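HpuA (Kingella denitrificans ATCC 33394, PDB 5EC6) is an outer-membrane lipoprotein receptor that binds haemoglobin, probably to help the bacterium acquire haem iron from its host. Local coordinates at residues A[27-32]-A[50-55]; A[35-40]-A[69-74]. All coordinates share one frame; numbering follows the deposited sequence.

Contact 1 of 2, residues A[27-32]-A[50-55]; sequences PNIVAD and KPFTIT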
loop_
_atom_site.group_PDB
_atom_site.type_symbol
_atom_site.label_atom_id
_atom_site.label_comp_id
_atom_site.label_asym_id
_atom_site.label_seq_id
_atom_site.Cartn_x
_atom_site.Cartn_y
_atom_site.Cartn_z
ATOM N N PRO A 27 11.813 22.093 16.003
ATOM C CA PRO A 27 10.871 23.090 15.535
ATOM C C PRO A 27 10.730 23.139 14.005
ATOM O O PRO A 27 9.792 23.710 13.500
ATOM C CB PRO A 27 11.426 24.415 16.102
ATOM C CG PRO A 27 12.844 24.147 16.379
ATOM C CD PRO A 27 13.023 22.677 16.596
ATOM N N ASN A 28 11.650 22.485 13.303
ATOM C CA ASN A 28 11.579 22.436 11.854
ATOM C C ASN A 28 10.706 21.290 11.350
ATOM O O ASN A 28 10.471 21.191 10.157
ATOM C CB ASN A 28 12.968 22.273 11.286
ATOM C CG ASN A 28 13.748 23.568 11.359
ATOM O OD1 ASN A 28 13.164 24.647 11.319
ATOM N ND2 ASN A 28 15.027 23.464 11.465
ATOM N N ILE A 29 10.236 20.435 12.259
ATOM C CA ILE A 29 9.396 19.294 11.863
ATOM C C ILE A 29 8.109 19.425 12.647
ATOM O O ILE A 29 8.144 19.290 13.866
ATOM C CB ILE A 29 10.114 17.978 12.139
ATOM C CG1 ILE A 29 11.389 17.903 11.299
ATOM C CG2 ILE A 29 9.202 16.767 11.819
ATOM C CD1 ILE A 29 12.260 16.728 11.576
ATOM N N VAL A 30 7.018 19.753 11.966
ATOM C CA VAL A 30 5.758 20.101 12.579
ATOM C C VAL A 30 4.622 19.183 12.107
ATOM O O VAL A 30 4.349 19.039 10.920
ATOM C CB VAL A 30 5.383 21.533 12.253
ATOM C CG1 VAL A 30 4.077 21.953 12.913
ATOM C CG2 VAL A 30 6.541 22.465 12.655
ATOM N N ALA A 31 3.922 18.586 13.072
ATOM C CA ALA A 31 2.849 17.689 12.739
ATOM C C ALA A 31 1.759 18.459 12.037
ATOM O O ALA A 31 1.415 19.606 12.401
ATOM C CB ALA A 31 2.318 16.996 13.999
ATOM N N ASP A 32 1.228 17.854 10.978
ATOM C CA ASP A 32 0.224 18.482 10.149
ATOM C C ASP A 32 -1.153 17.985 10.608
ATOM O O ASP A 32 -1.479 16.797 10.452
ATOM C CB ASP A 32 0.485 18.151 8.669
ATOM C CG ASP A 32 -0.364 18.965 7.719
ATOM O OD1 ASP A 32 -1.436 19.450 8.132
ATOM O OD2 ASP A 32 0.011 19.078 6.532
ATOM N N LYS A 50 2.026 9.252 9.296
ATOM C CA LYS A 50 1.596 10.491 9.867
ATOM C C LYS A 50 2.173 11.652 9.027
ATOM O O LYS A 50 3.304 11.556 8.543
ATOM C CB LYS A 50 2.060 10.622 11.306
ATOM C CG LYS A 50 1.366 9.680 12.276
ATOM C CD LYS A 50 1.605 10.088 13.703
ATOM C CE LYS A 50 0.580 9.449 14.632
ATOM N NZ LYS A 50 1.019 9.696 16.035
ATOM N N PRO A 51 1.362 12.684 8.795
ATOM C CA PRO A 51 1.815 13.824 7.932
ATOM C C PRO A 51 2.527 14.916 8.743
ATOM O O PRO A 51 2.137 15.233 9.883
ATOM C CB PRO A 51 0.507 14.372 7.391
ATOM C CG PRO A 51 -0.499 14.113 8.485
ATOM C CD PRO A 51 -0.057 12.826 9.156
ATOM N N PHE A 52 3.526 15.527 8.110
ATOM C CA PHE A 52 4.336 16.581 8.726
ATOM C C PHE A 52 4.618 17.671 7.691
ATOM O O PHE A 52 4.574 17.453 6.486
ATOM C CB PHE A 52 5.675 16.004 9.208
ATOM C CG PHE A 52 5.557 15.192 10.450
ATOM C CD1 PHE A 52 5.237 13.840 10.349
ATOM C CD2 PHE A 52 5.659 15.780 11.687
ATOM C CE1 PHE A 52 5.117 13.089 11.464
ATOM C CE2 PHE A 52 5.488 15.033 12.836
ATOM C CZ PHE A 52 5.227 13.690 12.711
ATOM N N THR A 53 4.919 18.852 8.216
ATOM C CA THR A 53 5.501 19.930 7.408
ATOM C C THR A 53 6.921 20.106 7.885
ATOM O O THR A 53 7.154 20.315 9.067
ATOM C CB THR A 53 4.666 21.201 7.599
ATOM O OG1 THR A 53 3.326 20.952 7.147
ATOM C CG2 THR A 53 5.218 22.369 6.760
ATOM N N ILE A 54 7.874 19.933 6.968
ATOM C CA ILE A 54 9.260 19.818 7.315
ATOM C C ILE A 54 10.055 20.913 6.585
ATOM O O ILE A 54 9.979 21.030 5.348
ATOM C CB ILE A 54 9.786 18.432 7.016
ATOM C CG1 ILE A 54 9.024 17.445 7.923
ATOM C CG2 ILE A 54 11.272 18.344 7.244
ATOM C CD1 ILE A 54 9.514 16.046 7.886
ATOM N N THR A 55 10.836 21.635 7.373
ATOM C CA THR A 55 11.698 22.717 6.850
ATOM C C THR A 55 13.139 22.282 6.949
ATOM O O THR A 55 13.597 21.758 7.992
ATOM C CB THR A 55 11.398 24.008 7.604
ATOM O OG1 THR A 55 10.025 24.376 7.449
ATOM C CG2 THR A 55 12.243 25.167 7.052
HETATM O O HOH W 1 8.113 23.170 9.031
HETATM O O HOH W 2 2.211 21.171 9.780
HETATM O O HOH W 3 1.838 17.211 5.495
#
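Val30 and Thr53 form the hydrogen-bonded pair at the middle of this antiparallel contact: Thr53 N gives a nearly straight bond to Val30 O (2.8 Å), and Val30 N returns one to Thr53 O (3.0 Å). Further along, Thr55 N binds Asn28 O at 2.8 Å. At the other end Asp32 N donates to Pro51 O (3.0 Å). Between the Asn28-Thr55 bond and the Val30-Thr53 pair, Ile29 and Ile54 make a non-hydrogen-bonded pair whose side chains run side by side on one face of the sheet. With CG1 beside the backbone N (chi1 -62°), Ile29 turns CG2 to Phe52 CD2 at 3.7 Å and to Ile54 CG1 at 4.0 Å. The Phe52 ring also runs along the backbone of Ala31, with CD2 3.6 Å from Ala31 CA; elsewhere it meets the Tyr80 ring at about a right angle and touches Leu72. On the opposite face, one water links Val30 O to Thr53 OG1, and a second joins Asn28 O to Thr55 OG1, which is also bonded to Thr67 OG1. Asp32 OD2 shares a third water with Phe52 O, while Asp32 OD1 is hydrogen-bonded to Ser34 OG. Four backbone bonds thus hold the short edge strand 29-31 to strand 48-57, and water on the Val30 and Thr53 side satisfies carbonyls and hydroxyls at the surface.

Contact 2 of 2, residues A[35-40]-A[69-74]; sequences TDREQR and QEILYQ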
loop_
_atom_site.group_PDB
_atom_site.type_symbol
_atom_site.label_atom_id
_atom_site.label_comp_id
_atom_site.label_asym_id
_atom_site.label_seq_id
_atom_site.Cartn_x
_atom_site.Cartn_y
_atom_site.Cartn_z
ATOM N N THR A 35 -7.282 18.759 7.914
ATOM C CA THR A 35 -8.188 17.672 7.523
ATOM C C THR A 35 -7.765 17.088 6.183
ATOM O O THR A 35 -7.877 15.879 5.937
ATOM C CB THR A 35 -9.676 18.135 7.456
ATOM O OG1 THR A 35 -9.824 19.051 6.379
ATOM C CG2 THR A 35 -10.101 18.807 8.739
ATOM N N ASP A 36 -7.258 17.955 5.311
ATOM C CA ASP A 36 -6.847 17.585 3.989
ATOM C C ASP A 36 -5.749 16.499 3.977
ATOM O O ASP A 36 -5.582 15.789 2.968
ATOM C CB ASP A 36 -6.313 18.864 3.312
ATOM C CG ASP A 36 -5.724 18.608 1.952
ATOM O OD1 ASP A 36 -6.508 18.301 1.028
ATOM O OD2 ASP A 36 -4.477 18.711 1.796
ATOM N N ARG A 37 -4.954 16.438 5.038
ATOM C CA ARG A 37 -3.778 15.557 5.042
ATOM C C ARG A 37 -3.966 14.372 5.962
ATOM O O ARG A 37 -3.033 13.597 6.112
ATOM C CB ARG A 37 -2.492 16.304 5.433
ATOM C CG ARG A 37 -2.009 17.276 4.343
ATOM C CD ARG A 37 -1.245 16.615 3.230
ATOM N NE ARG A 37 0.058 16.150 3.670
ATOM C CZ ARG A 37 0.785 15.242 3.014
ATOM N NH1 ARG A 37 0.337 14.624 1.912
ATOM N NH2 ARG A 37 1.933 14.908 3.508
ATOM N N GLU A 38 -5.156 14.207 6.557
ATOM C CA GLU A 38 -5.408 13.097 7.463
ATOM C C GLU A 38 -5.166 11.743 6.795
ATOM O O GLU A 38 -5.533 11.520 5.641
ATOM C CB GLU A 38 -6.838 13.127 7.989
ATOM C CG GLU A 38 -7.111 14.284 8.951
ATOM C CD GLU A 38 -8.560 14.356 9.407
ATOM O OE1 GLU A 38 -9.416 13.632 8.817
ATOM O OE2 GLU A 38 -8.814 15.138 10.352
ATOM N N GLN A 39 -4.479 10.882 7.525
ATOM C CA GLN A 39 -4.084 9.570 6.993
ATOM C C GLN A 39 -4.875 8.501 7.771
ATOM O O GLN A 39 -5.280 8.721 8.897
ATOM C CB GLN A 39 -2.583 9.338 7.173
ATOM C CG GLN A 39 -1.707 10.375 6.483
ATOM C CD GLN A 39 -1.816 10.280 4.989
ATOM O OE1 GLN A 39 -1.469 9.275 4.404
ATOM N NE2 GLN A 39 -2.375 11.293 4.382
ATOM N N ARG A 40 -4.970 7.329 7.174
ATOM C CA ARG A 40 -5.512 6.150 7.854
ATOM C C ARG A 40 -4.534 4.992 7.648
ATOM O O ARG A 40 -4.044 4.786 6.520
ATOM C CB ARG A 40 -6.845 5.763 7.196
ATOM C CG ARG A 40 -7.454 4.464 7.719
ATOM C CD ARG A 40 -8.552 3.984 6.785
ATOM N NE ARG A 40 -9.749 4.798 6.821
ATOM C CZ ARG A 40 -10.716 4.705 5.899
ATOM N NH1 ARG A 40 -10.601 3.879 4.828
ATOM N NH2 ARG A 40 -11.783 5.463 6.038
ATOM N N GLN A 69 5.667 19.343 2.539
ATOM C CA GLN A 69 4.860 18.284 3.180
ATOM C C GLN A 69 5.513 16.944 3.006
ATOM O O GLN A 69 6.007 16.603 1.906
ATOM C CB GLN A 69 3.473 18.280 2.574
ATOM C CG GLN A 69 2.674 19.503 2.908
ATOM C CD GLN A 69 1.258 19.448 2.328
ATOM O OE1 GLN A 69 1.014 18.878 1.224
ATOM N NE2 GLN A 69 0.327 19.992 3.067
ATOM N N GLU A 70 5.538 16.144 4.095
ATOM C CA GLU A 70 6.118 14.823 4.046
ATOM C C GLU A 70 5.210 13.886 4.850
ATOM O O GLU A 70 4.403 14.341 5.655
ATOM C CB GLU A 70 7.525 14.767 4.617
ATOM C CG GLU A 70 8.507 15.623 3.813
ATOM C CD GLU A 70 9.951 15.458 4.210
ATOM O OE1 GLU A 70 10.337 14.419 4.769
ATOM O OE2 GLU A 70 10.737 16.401 3.888
ATOM N N ILE A 71 5.367 12.592 4.604
ATOM C CA ILE A 71 4.799 11.551 5.467
ATOM C C ILE A 71 5.927 10.770 6.088
ATOM O O ILE A 71 6.841 10.359 5.379
ATOM C CB ILE A 71 3.962 10.538 4.655
ATOM C CG1 ILE A 71 2.803 11.194 3.900
ATOM C CG2 ILE A 71 3.484 9.401 5.594
ATOM C CD1 ILE A 71 1.637 11.601 4.750
ATOM N N LEU A 72 5.871 10.586 7.411
ATOM C CA LEU A 72 6.793 9.735 8.138
ATOM C C LEU A 72 6.028 8.512 8.649
ATOM O O LEU A 72 4.822 8.600 8.866
ATOM C CB LEU A 72 7.410 10.472 9.329
ATOM C CG LEU A 72 8.137 11.782 9.021
ATOM C CD1 LEU A 72 8.626 12.471 10.314
ATOM C CD2 LEU A 72 9.259 11.485 8.066
ATOM N N TYR A 73 6.758 7.422 8.826
ATOM C CA TYR A 73 6.232 6.202 9.427
ATOM C C TYR A 73 6.540 6.271 10.922
ATOM O O TYR A 73 7.697 6.353 11.301
ATOM C CB TYR A 73 6.848 4.957 8.768
ATOM C CG TYR A 73 6.469 3.700 9.512
ATOM C CD1 TYR A 73 5.191 3.198 9.461
ATOM C CD2 TYR A 73 7.379 3.081 10.327
ATOM C CE1 TYR A 73 4.835 2.069 10.195
ATOM C CE2 TYR A 73 7.033 1.969 11.064
ATOM C CZ TYR A 73 5.772 1.471 10.997
ATOM O OH TYR A 73 5.450 0.346 11.753
ATOM N N GLN A 74 5.518 6.227 11.768
ATOM C CA GLN A 74 5.725 6.063 13.234
ATOM C C GLN A 74 5.602 4.562 13.602
ATOM O O GLN A 74 4.536 3.939 13.438
ATOM C CB GLN A 74 4.726 6.880 14.052
ATOM C CG GLN A 74 5.133 6.908 15.508
ATOM C CD GLN A 74 4.189 7.638 16.420
ATOM O OE1 GLN A 74 2.998 7.740 16.185
ATOM N NE2 GLN A 74 4.750 8.212 17.474
#
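This is a surface contact made mainly by side chains, in which the loop leading from strand 29-31 to strand 40-43 lies against strand 65-74 without any backbone pairing. Arg37 carries most of it. Its chain, bent at chi2 and chi3 (-81° and -70°), brings the guanidinium over the side chain of Gln69, the two flat groups stacked with their planes 19° apart. Gln69 OE1 sits over one face, offset toward the rim, and the aliphatic part joins in, Arg37 CD lying 3.7 Å from Gln69 NE2. At the guanidinium edge, Arg37 NH2 makes a weak, bent hydrogen bond to Glu70 O (3.3 Å). The same NH2 lies 3.5 Å from Ile71 CD1. That methyl also packs on the amide of Gln39, Ile71 CD1 lying 3.7 Å from Gln39 CD. Gln39 comes at Ile71 from the opposite direction, and its amide is held by a straight bond from NE2 to Arg37 O (3.0 Å), with Thr155 OG1 as a further partner of NE2. Asp32 touches both Arg37 and Gln69, and Gln39 rests on Pro51 of strand 48-57, the strand that pairs with 65-74; beyond Gln39, Arg40 joins strand 148-154 through its backbone bonds with Gly154.

The centres of contacts 1 and 2 lie about 10 Å apart, on the same side of the chain's centre. Along the sequence their segments alternate: 27-32, 35-40, 50-55, then 69-74. Strands 48-57 and 65-74 follow each other in the chain and are neighbours in a four-stranded antiparallel sheet, tied by Phe52 N to Glu70 O (2.9 Å) and by Lys50 NZ to Gln74 OE1 (2.8 Å). Contact 1 adds one of the two outermost strands, 29-31, to that sheet; contact 2 lays the following loop beside it. The chain therefore leaves the small sheet after 29-31, passes beside strand 65-74, and then enters strand 40-43, which pairs with 148-154 in the larger beta framework.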